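Local coordinates for protein NADPH-dependent aldehyde reductase YqhD (Escherichia coli, PDB 4QGS) that reduces a broad range of short-chain aldehydes to primary alcohols with NADPH, using one zinc ion in each subunit of a homodimer, at residues Ala41-Tyr47 with Val97-Val103; Met144-Leu148 with Pro181-Leu186; Thr277-His282 with Thr295-Leu300; Glu283-Met287 with Ala366-Leu371. One frame throughout, in Å; residues are numbered along the deposited sequence.

Contact 1: Ala41-Tyr47 with Val97-Val103; sequences ARVLITY and VTFLLAV
The L44 side chain lies alongside that of L100, both directed to the same face of the sheet as T46 and A102. Its CB touches V97 CG1 and L100 CD2; CG, anti to the backbone N (chi1 -180°), carries the chain on alongside L100, and CD2 ends 3.8 Å from L100 CD2. Beyond these, L44 rests on L71 and F73 of strand 69-73. At T46 the hydroxyl, set between backbone N and carbonyl carbon (chi1 60°), lies close over A102, with OG1 3.3 Å from A102 CA, and is hydrogen-bonded to T112 of helix 106-119. On the other face V43 CG1 leans obliquely on L101 CB, and I45 CG2 meets V103 CG2 at 3.8 Å. The backbones form a regular parallel ladder: L44 N donates to F99 O (2.8 Å), L101 N to L44 O, T46 N to L101 O and V103 N to T46 O (2.9 Å). Before the ladder, R42 O is gripped twice, by T98 N at 2.8 Å within the carbonyl plane and by F99 N at 3.3 Å from above it, while R42 N donates to T98 OG1 (3.0 Å). The R42 guanidinium turns outward to a salt bridge with D69. Helices 57-64 and 106-119 cover opposite faces of these strands, the layered alpha/beta build of a Rossmann-like dinucleotide-binding domain, as in the iron-containing alcohol dehydrogenases.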
# COMPACT_ATOMS: atom_id res chain seq x y z
N ALA A 41 13.66 18.34 20.70
CA ALA A 41 12.45 18.38 19.89
C ALA A 41 11.18 18.37 20.75
O ALA A 41 11.14 17.80 21.84
CB ALA A 41 12.43 17.21 18.91
N ARG A 42 10.13 19.02 20.25
CA ARG A 42 8.81 18.82 20.81
C ARG A 42 8.10 17.84 19.87
O ARG A 42 7.74 18.19 18.74
CB ARG A 42 8.04 20.13 20.95
CG ARG A 42 6.68 20.00 21.65
CD ARG A 42 6.34 21.25 22.48
NE ARG A 42 7.37 21.55 23.46
CZ ARG A 42 7.47 22.68 24.15
NH1 ARG A 42 6.58 23.65 23.99
NH2 ARG A 42 8.46 22.84 25.03
N VAL A 43 7.95 16.61 20.33
CA VAL A 43 7.50 15.50 19.49
C VAL A 43 6.01 15.25 19.65
O VAL A 43 5.52 15.10 20.76
CB VAL A 43 8.25 14.19 19.83
CG1 VAL A 43 7.80 13.06 18.91
CG2 VAL A 43 9.76 14.38 19.76
N LEU A 44 5.28 15.20 18.53
CA LEU A 44 3.91 14.71 18.57
C LEU A 44 3.84 13.30 18.00
O LEU A 44 4.14 13.08 16.82
CB LEU A 44 2.96 15.64 17.79
CG LEU A 44 1.49 15.17 17.80
CD1 LEU A 44 0.90 15.24 19.19
CD2 LEU A 44 0.66 15.99 16.81
N ILE A 45 3.48 12.35 18.86
CA ILE A 45 3.23 10.97 18.47
C ILE A 45 1.78 10.82 18.00
O ILE A 45 0.86 11.11 18.75
CB ILE A 45 3.48 10.01 19.63
CG1 ILE A 45 4.93 10.08 20.09
CG2 ILE A 45 3.08 8.57 19.25
CD1 ILE A 45 5.25 9.09 21.20
N THR A 46 1.59 10.38 16.77
CA THR A 46 0.25 10.19 16.23
C THR A 46 -0.07 8.71 16.11
O THR A 46 0.80 7.90 15.82
CB THR A 46 0.10 10.86 14.87
OG1 THR A 46 1.04 10.29 13.96
CG2 THR A 46 0.35 12.36 14.97
N TYR A 47 -1.33 8.34 16.33
CA TYR A 47 -1.72 6.95 16.12
C TYR A 47 -3.21 6.82 15.80
O TYR A 47 -3.93 7.82 15.74
CB TYR A 47 -1.38 6.09 17.33
CG TYR A 47 -1.95 6.58 18.65
CD1 TYR A 47 -3.21 6.17 19.08
CD2 TYR A 47 -1.22 7.43 19.47
CE1 TYR A 47 -3.72 6.61 20.29
CE2 TYR A 47 -1.73 7.87 20.68
CZ TYR A 47 -2.98 7.46 21.08
OH TYR A 47 -3.48 7.90 22.28
N VAL A 97 4.92 22.05 18.03
CA VAL A 97 5.53 20.76 17.73
C VAL A 97 6.57 20.91 16.63
O VAL A 97 6.35 21.63 15.65
CB VAL A 97 4.46 19.73 17.31
CG1 VAL A 97 5.10 18.51 16.65
CG2 VAL A 97 3.60 19.35 18.50
N THR A 98 7.72 20.25 16.78
CA THR A 98 8.80 20.36 15.81
C THR A 98 9.13 19.03 15.14
O THR A 98 10.00 18.96 14.28
CB THR A 98 10.09 20.89 16.45
OG1 THR A 98 10.51 19.97 17.47
CG2 THR A 98 9.84 22.25 17.08
N PHE A 99 8.46 17.97 15.57
CA PHE A 99 8.69 16.65 14.97
C PHE A 99 7.45 15.77 15.15
O PHE A 99 6.88 15.72 16.23
CB PHE A 99 9.92 15.97 15.59
CG PHE A 99 10.48 14.86 14.75
CD1 PHE A 99 11.53 15.10 13.89
CD2 PHE A 99 9.93 13.58 14.80
CE1 PHE A 99 12.05 14.10 13.09
CE2 PHE A 99 10.45 12.56 14.00
CZ PHE A 99 11.51 12.82 13.15
N LEU A 100 7.05 15.08 14.09
CA LEU A 100 5.90 14.17 14.14
C LEU A 100 6.34 12.71 14.09
O LEU A 100 7.25 12.37 13.34
CB LEU A 100 4.94 14.47 12.98
CG LEU A 100 4.31 15.86 13.03
CD1 LEU A 100 3.86 16.30 11.64
CD2 LEU A 100 3.14 15.85 13.97
N LEU A 101 5.71 11.85 14.89
CA LEU A 101 6.08 10.44 14.88
C LEU A 101 4.85 9.55 14.74
O LEU A 101 4.13 9.33 15.70
CB LEU A 101 6.85 10.07 16.16
CG LEU A 101 7.36 8.63 16.24
CD1 LEU A 101 8.27 8.27 15.08
CD2 LEU A 101 8.09 8.38 17.58
N ALA A 102 4.64 9.05 13.53
CA ALA A 102 3.46 8.22 13.27
C ALA A 102 3.71 6.79 13.72
O ALA A 102 4.68 6.17 13.30
CB ALA A 102 3.13 8.27 11.79
N VAL A 103 2.82 6.28 14.56
CA VAL A 103 2.94 4.92 15.05
C VAL A 103 1.69 4.13 14.63
O VAL A 103 0.60 4.39 15.13
CB VAL A 103 3.10 4.88 16.58
CG1 VAL A 103 3.23 3.46 17.08
CG2 VAL A 103 4.32 5.72 17.00

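Contact 2: Met144-Leu148 with Pro181-Leu186; sequences MGCVL and PVFAVL
The phenyl ring of F183 lies with one face over G145: G145 CA sits 3.8 Å from the ring centroid and only 12° off its normal, a CH-pi contact. CG of F183 stands between its own backbone N and carbonyl carbon (chi1 62°), a rotamer that folds the ring back across the neighbouring strand, and a CB on G145 would collide with it. Cutting the F183 side chain back to an alanine here is likely to uncover G145 CA and open a gap beside L101, L33 and Q36, which the ring also touches. C146 adopts a like first torsion (chi1 62°) on the other face, and its SG reaches A184 CB at 3.5 Å. M144 bends at its last torsion, which brings CE to within 4.4 Å of P181 CB. Farther along, V147 and V185 run side by side, with V147 CG2 4.1 Å from V185 CB, and L148 CD1 meets L186 CD1 at 4.0 Å. Four backbone bonds tie the strands: V182 N to M144 O, C146 N to F183 O, V185 N to C146 O (2.8 Å, nearly straight) and L148 N to V185 O. Where the pair ends, one water donates to both L148 O and V185 O. V147 also touches the NADP-binding Y190. The two strands are parallel neighbours in the sheet of the cofactor-binding domain, flanked by strands 99-104 and 22-25.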
# COMPACT_ATOMS: atom_id res chain seq x y z
N MET A 144 9.20 14.31 10.00
CA MET A 144 8.42 13.23 10.58
C MET A 144 9.11 11.89 10.37
O MET A 144 9.85 11.70 9.42
CB MET A 144 7.00 13.20 10.00
CG MET A 144 6.92 12.94 8.51
SD MET A 144 5.27 12.37 8.02
CE MET A 144 5.25 10.77 8.82
N GLY A 145 8.88 10.97 11.31
CA GLY A 145 9.35 9.61 11.19
C GLY A 145 8.17 8.71 11.49
O GLY A 145 7.06 9.19 11.77
N CYS A 146 8.38 7.40 11.41
CA CYS A 146 7.31 6.47 11.72
C CYS A 146 7.82 5.16 12.30
O CYS A 146 8.99 4.78 12.14
CB CYS A 146 6.44 6.21 10.48
SG CYS A 146 7.32 5.43 9.09
N VAL A 147 6.92 4.50 13.00
CA VAL A 147 7.13 3.16 13.50
C VAL A 147 5.99 2.34 12.92
O VAL A 147 4.84 2.50 13.33
CB VAL A 147 7.14 3.12 15.04
CG1 VAL A 147 7.35 1.69 15.54
CG2 VAL A 147 8.23 4.04 15.58
N LEU A 148 6.29 1.48 11.95
CA LEU A 148 5.23 0.80 11.19
C LEU A 148 4.88 -0.58 11.74
O LEU A 148 5.74 -1.45 11.86
CB LEU A 148 5.63 0.68 9.71
CG LEU A 148 5.80 1.99 8.93
CD1 LEU A 148 6.15 1.73 7.47
CD2 LEU A 148 4.55 2.85 9.03
N PRO A 181 8.81 10.51 5.29
CA PRO A 181 9.44 10.38 6.60
C PRO A 181 10.97 10.37 6.52
O PRO A 181 11.56 9.79 5.60
CB PRO A 181 8.91 9.03 7.12
CG PRO A 181 8.45 8.30 5.93
CD PRO A 181 8.00 9.33 4.94
N VAL A 182 11.61 11.01 7.49
CA VAL A 182 13.05 11.00 7.54
C VAL A 182 13.52 9.58 7.85
O VAL A 182 14.56 9.15 7.37
CB VAL A 182 13.60 12.00 8.58
CG1 VAL A 182 13.37 13.42 8.11
CG2 VAL A 182 12.95 11.80 9.92
N PHE A 183 12.74 8.85 8.65
CA PHE A 183 13.06 7.46 8.95
C PHE A 183 11.82 6.61 9.15
O PHE A 183 10.75 7.12 9.41
CB PHE A 183 13.94 7.35 10.21
CG PHE A 183 13.26 7.86 11.45
CD1 PHE A 183 12.42 7.04 12.19
CD2 PHE A 183 13.45 9.16 11.87
CE1 PHE A 183 11.79 7.52 13.32
CE2 PHE A 183 12.82 9.64 13.00
CZ PHE A 183 11.99 8.82 13.72
N ALA A 184 11.99 5.30 9.04
CA ALA A 184 10.92 4.37 9.34
C ALA A 184 11.50 3.22 10.14
O ALA A 184 12.49 2.59 9.72
CB ALA A 184 10.25 3.87 8.05
N VAL A 185 10.92 2.95 11.32
CA VAL A 185 11.30 1.79 12.10
C VAL A 185 10.43 0.61 11.70
O VAL A 185 9.21 0.67 11.84
CB VAL A 185 11.15 2.02 13.62
CG1 VAL A 185 11.52 0.75 14.37
CG2 VAL A 185 12.02 3.18 14.05
N LEU A 186 11.07 -0.45 11.21
CA LEU A 186 10.41 -1.66 10.76
C LEU A 186 10.90 -2.85 11.58
O LEU A 186 11.97 -3.40 11.31
CB LEU A 186 10.67 -1.92 9.26
CG LEU A 186 9.85 -1.20 8.18
CD1 LEU A 186 9.81 0.29 8.39
CD2 LEU A 186 10.45 -1.50 6.81
O HOH W 1 8.02 -1.49 13.18

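Contact 3: Thr277-His282 with Thr295-Leu300; sequences THMLGH and TLAIVL. With ZN (zinc ion), chain B.
With CG anti to its carbonyl carbon (chi1 -54°) and an extended second torsion, L296 reaches across to the imidazole of H278, whose own first torsion of -94° turns the ring back toward helix 292-306. L296 CD2 comes down over the ring face, 3.8 Å from its centroid and 11° off the normal, while L296 CD1 touches H278 CE1. That leaves both ring nitrogens for polar partners: NE2 binds the zinc ion at 2.1 Å, and ND1 is hydrogen-bonded to E212, a second-shell carboxylate that would help fix the ring's rotation. Where the helices come nearest, G281 meets T295, with G281 O 3.2 Å from T295 CB; a side chain on G281 would clash there with T295 OG1, which is hydrogen-bonded to H292 O. At the other end T277 OG1 touches L300 CD1 at 3.5 Å, and V299 CG1 packs against T277 CA and L280 CD1. The axes of the two segments are 8.5 Å apart at closest. D205, H209, H292 and two waters complete the metal's coordination, making this helix pair part of the catalytic site of an iron-containing alcohol dehydrogenase that here holds zinc.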
# COMPACT_ATOMS: atom_id res chain seq x y z
N THR A 277 -6.06 -3.30 -12.16
CA THR A 277 -6.59 -4.22 -11.13
C THR A 277 -6.96 -3.44 -9.86
O THR A 277 -8.04 -3.63 -9.30
CB THR A 277 -5.59 -5.35 -10.80
OG1 THR A 277 -5.48 -6.22 -11.94
CG2 THR A 277 -6.06 -6.18 -9.57
N HIS A 278 -6.07 -2.54 -9.44
CA HIS A 278 -6.37 -1.65 -8.33
C HIS A 278 -7.60 -0.75 -8.59
O HIS A 278 -8.45 -0.62 -7.72
CB HIS A 278 -5.15 -0.78 -7.97
CG HIS A 278 -4.30 -1.36 -6.87
ND1 HIS A 278 -3.48 -2.45 -7.06
CD2 HIS A 278 -4.19 -1.03 -5.56
CE1 HIS A 278 -2.89 -2.77 -5.91
NE2 HIS A 278 -3.31 -1.91 -4.99
N MET A 279 -7.69 -0.15 -9.78
CA MET A 279 -8.79 0.77 -10.05
C MET A 279 -10.14 0.04 -10.06
O MET A 279 -11.12 0.54 -9.50
CB MET A 279 -8.57 1.49 -11.38
CG MET A 279 -7.33 2.40 -11.37
SD MET A 279 -7.34 3.63 -10.05
CE MET A 279 -6.22 2.87 -8.87
N LEU A 280 -10.17 -1.15 -10.67
CA LEU A 280 -11.40 -1.97 -10.69
C LEU A 280 -11.73 -2.47 -9.29
O LEU A 280 -12.89 -2.45 -8.86
CB LEU A 280 -11.25 -3.16 -11.63
CG LEU A 280 -11.23 -2.87 -13.14
CD1 LEU A 280 -11.26 -4.18 -13.94
CD2 LEU A 280 -12.41 -2.02 -13.52
N GLY A 281 -10.70 -2.91 -8.57
CA GLY A 281 -10.88 -3.37 -7.22
C GLY A 281 -11.43 -2.31 -6.29
O GLY A 281 -12.26 -2.61 -5.41
N HIS A 282 -11.00 -1.07 -6.48
CA HIS A 282 -11.41 0.04 -5.62
C HIS A 282 -12.93 0.24 -5.62
O HIS A 282 -13.51 0.60 -4.61
CB HIS A 282 -10.72 1.34 -6.03
CG HIS A 282 -9.28 1.44 -5.60
ND1 HIS A 282 -8.47 2.50 -5.97
CD2 HIS A 282 -8.51 0.63 -4.83
CE1 HIS A 282 -7.27 2.33 -5.45
NE2 HIS A 282 -7.26 1.21 -4.76
N THR A 295 -10.49 -7.50 -3.06
CA THR A 295 -10.90 -7.01 -4.38
C THR A 295 -9.81 -7.27 -5.42
O THR A 295 -10.11 -7.52 -6.59
CB THR A 295 -11.25 -5.51 -4.37
OG1 THR A 295 -10.05 -4.73 -4.24
CG2 THR A 295 -12.23 -5.20 -3.22
N LEU A 296 -8.55 -7.22 -4.99
CA LEU A 296 -7.44 -7.48 -5.91
C LEU A 296 -7.36 -8.95 -6.30
O LEU A 296 -7.07 -9.28 -7.46
CB LEU A 296 -6.09 -7.04 -5.29
CG LEU A 296 -6.01 -5.60 -4.79
CD1 LEU A 296 -4.62 -5.32 -4.16
CD2 LEU A 296 -6.32 -4.58 -5.88
N ALA A 297 -7.60 -9.84 -5.34
CA ALA A 297 -7.55 -11.27 -5.59
C ALA A 297 -8.65 -11.68 -6.55
O ALA A 297 -8.48 -12.59 -7.36
CB ALA A 297 -7.67 -12.04 -4.29
N ILE A 298 -9.79 -10.99 -6.47
CA ILE A 298 -10.88 -11.25 -7.40
C ILE A 298 -10.53 -10.75 -8.81
O ILE A 298 -10.64 -11.50 -9.79
CB ILE A 298 -12.19 -10.56 -6.94
CG1 ILE A 298 -12.71 -11.19 -5.63
CG2 ILE A 298 -13.26 -10.63 -8.03
CD1 ILE A 298 -13.69 -10.30 -4.92
N VAL A 299 -10.12 -9.50 -8.92
CA VAL A 299 -9.96 -8.88 -10.24
C VAL A 299 -8.73 -9.39 -11.00
O VAL A 299 -8.81 -9.62 -12.21
CB VAL A 299 -9.90 -7.35 -10.12
CG1 VAL A 299 -9.54 -6.70 -11.46
CG2 VAL A 299 -11.26 -6.84 -9.61
N LEU A 300 -7.60 -9.55 -10.32
CA LEU A 300 -6.34 -9.85 -11.03
C LEU A 300 -6.43 -11.04 -12.00
O LEU A 300 -6.07 -10.88 -13.18
CB LEU A 300 -5.19 -10.11 -10.04
CG LEU A 300 -3.83 -10.24 -10.73
CD1 LEU A 300 -3.33 -8.89 -11.22
CD2 LEU A 300 -2.83 -10.86 -9.77
ZN ZN B . -2.89 -1.88 -2.87
O HOH W 2 -3.15 0.20 -2.88
O HOH W 3 -2.30 -1.20 -0.92

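Contact 4: Glu283-Met287 with Ala366-Leu371; sequences ELTAM and ALLKKL
In the all-helical C-terminal domain of the iron-containing alcohol dehydrogenase fold, segment 283-287 of helix 276-288 meets segment 366-371 of helix 364-373, their axes 10.2 Å apart and at 111°. No hydrogen bond spans this pair; the contact is mostly apolar, with carbonyl and carboxylate oxygens lying against carbon. The end of the L367 side chain reaches helix 276-288: its CD2 lies 3.5 Å from E283 O and also touches M287 SD, while its CD1 meets L284 CD2 at 3.6 Å, the two leucines crossing at about a right angle. Behind them L284 leans on T295 and V299 of helix 292-306. CG of the buried E283 lies 3.5 Å from L371 CD2, and the bend at the second torsion (chi2 -60°) turns the carboxylate against K370, OE1 coming to 3.4 Å from K370 CB. K370 NZ leads away, 6.6 Å from E283 OE1, toward a weak, long ion pair with E373. The other carboxylate oxygen, OE2, is hydrogen-bonded to H374 ND1, just past the second segment. With a leucine in place of this glutamate, H374 ND1 would probably be left without its carboxylate mate. Toward the more exposed end, M287 extends with CG anti to the backbone N (chi1 -172°) and turns only at its last torsion, which places CE 3.7 Å from A366 CB and 3.6 Å from A366 O.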
# COMPACT_ATOMS: atom_id res chain seq x y z
N GLU A 283 -13.56 0.03 -6.77
CA GLU A 283 -15.02 0.17 -6.85
C GLU A 283 -15.75 -0.94 -6.08
O GLU A 283 -16.84 -0.70 -5.56
CB GLU A 283 -15.49 0.17 -8.31
CG GLU A 283 -14.86 1.26 -9.17
CD GLU A 283 -15.11 2.68 -8.70
OE1 GLU A 283 -15.94 2.92 -7.80
OE2 GLU A 283 -14.46 3.59 -9.25
N LEU A 284 -15.15 -2.13 -5.98
CA LEU A 284 -15.73 -3.20 -5.17
C LEU A 284 -15.67 -2.87 -3.67
O LEU A 284 -16.61 -3.17 -2.93
CB LEU A 284 -15.01 -4.54 -5.44
CG LEU A 284 -15.20 -5.08 -6.87
CD1 LEU A 284 -14.32 -6.31 -7.11
CD2 LEU A 284 -16.69 -5.45 -7.12
N THR A 285 -14.59 -2.24 -3.24
CA THR A 285 -14.50 -1.83 -1.84
C THR A 285 -15.51 -0.72 -1.55
O THR A 285 -16.24 -0.77 -0.55
CB THR A 285 -13.07 -1.34 -1.47
OG1 THR A 285 -12.16 -2.44 -1.54
CG2 THR A 285 -13.09 -0.77 -0.03
N ALA A 286 -15.56 0.28 -2.43
CA ALA A 286 -16.44 1.43 -2.24
C ALA A 286 -17.90 1.01 -2.19
O ALA A 286 -18.68 1.49 -1.37
CB ALA A 286 -16.23 2.45 -3.36
N MET A 287 -18.27 0.08 -3.07
CA MET A 287 -19.68 -0.30 -3.18
C MET A 287 -20.12 -1.42 -2.24
O MET A 287 -21.25 -1.41 -1.75
CB MET A 287 -20.01 -0.70 -4.62
CG MET A 287 -21.50 -0.92 -4.83
SD MET A 287 -21.90 -1.13 -6.56
CE MET A 287 -21.51 0.50 -7.21
N ALA A 366 -23.91 -0.98 -11.85
CA ALA A 366 -23.65 0.11 -10.92
C ALA A 366 -22.15 0.36 -10.77
O ALA A 366 -21.73 1.51 -10.63
CB ALA A 366 -24.27 -0.19 -9.57
N LEU A 367 -21.35 -0.71 -10.80
CA LEU A 367 -19.88 -0.57 -10.72
C LEU A 367 -19.34 0.22 -11.92
O LEU A 367 -18.48 1.09 -11.77
CB LEU A 367 -19.21 -1.94 -10.65
CG LEU A 367 -19.46 -2.73 -9.37
CD1 LEU A 367 -19.07 -4.21 -9.51
CD2 LEU A 367 -18.72 -2.09 -8.17
N LEU A 368 -19.85 -0.10 -13.11
CA LEU A 368 -19.39 0.56 -14.32
C LEU A 368 -19.78 2.03 -14.32
O LEU A 368 -19.01 2.87 -14.80
CB LEU A 368 -19.95 -0.16 -15.56
CG LEU A 368 -19.45 -1.60 -15.70
CD1 LEU A 368 -20.27 -2.35 -16.74
CD2 LEU A 368 -17.96 -1.67 -16.03
N LYS A 369 -20.95 2.35 -13.78
CA LYS A 369 -21.36 3.75 -13.61
C LYS A 369 -20.38 4.49 -12.71
O LYS A 369 -20.01 5.62 -12.98
CB LYS A 369 -22.78 3.83 -13.03
CG LYS A 369 -23.87 3.43 -14.02
CD LYS A 369 -25.27 3.69 -13.45
CE LYS A 369 -26.36 3.43 -14.48
NZ LYS A 369 -26.44 2.00 -14.93
N LYS A 370 -19.95 3.84 -11.63
CA LYS A 370 -18.98 4.45 -10.73
C LYS A 370 -17.62 4.65 -11.38
O LYS A 370 -17.00 5.70 -11.22
CB LYS A 370 -18.84 3.62 -9.46
CG LYS A 370 -19.93 3.90 -8.43
CD LYS A 370 -19.88 5.37 -8.00
CE LYS A 370 -20.95 5.70 -6.99
NZ LYS A 370 -20.83 7.11 -6.50
N LEU A 371 -17.15 3.64 -12.12
CA LEU A 371 -15.91 3.79 -12.88
C LEU A 371 -15.99 5.00 -13.79
O LEU A 371 -15.04 5.79 -13.87
CB LEU A 371 -15.62 2.56 -13.73
CG LEU A 371 -15.04 1.29 -13.10
CD1 LEU A 371 -14.97 0.26 -14.21
CD2 LEU A 371 -13.65 1.54 -12.48

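Contacts 1 and 2 belong to one parallel sheet, their centres 11 Å apart, and join where strands 99-104 and 144-148 are neighbours: A102 O lies 2.8 Å from V147 N, a probable hydrogen bond, and F99 CZ touches F183 CE2 at 3.4 Å. Both adjoin the NADP site, through T149 near V103 and Y190 near V147. Contacts 3 and 4 share helix 276-288, also with centres 11 Å apart; T295 CG2 meets L284 CB, and L280 CD2 meets L371 CD1 at 3.5 Å. Contact 3 supplies a zinc ligand, whereas the L284 side chain of contact 4 stays about 13 Å from the metal. Between contacts 2 and 3 the nearest atoms are about 16 Å apart.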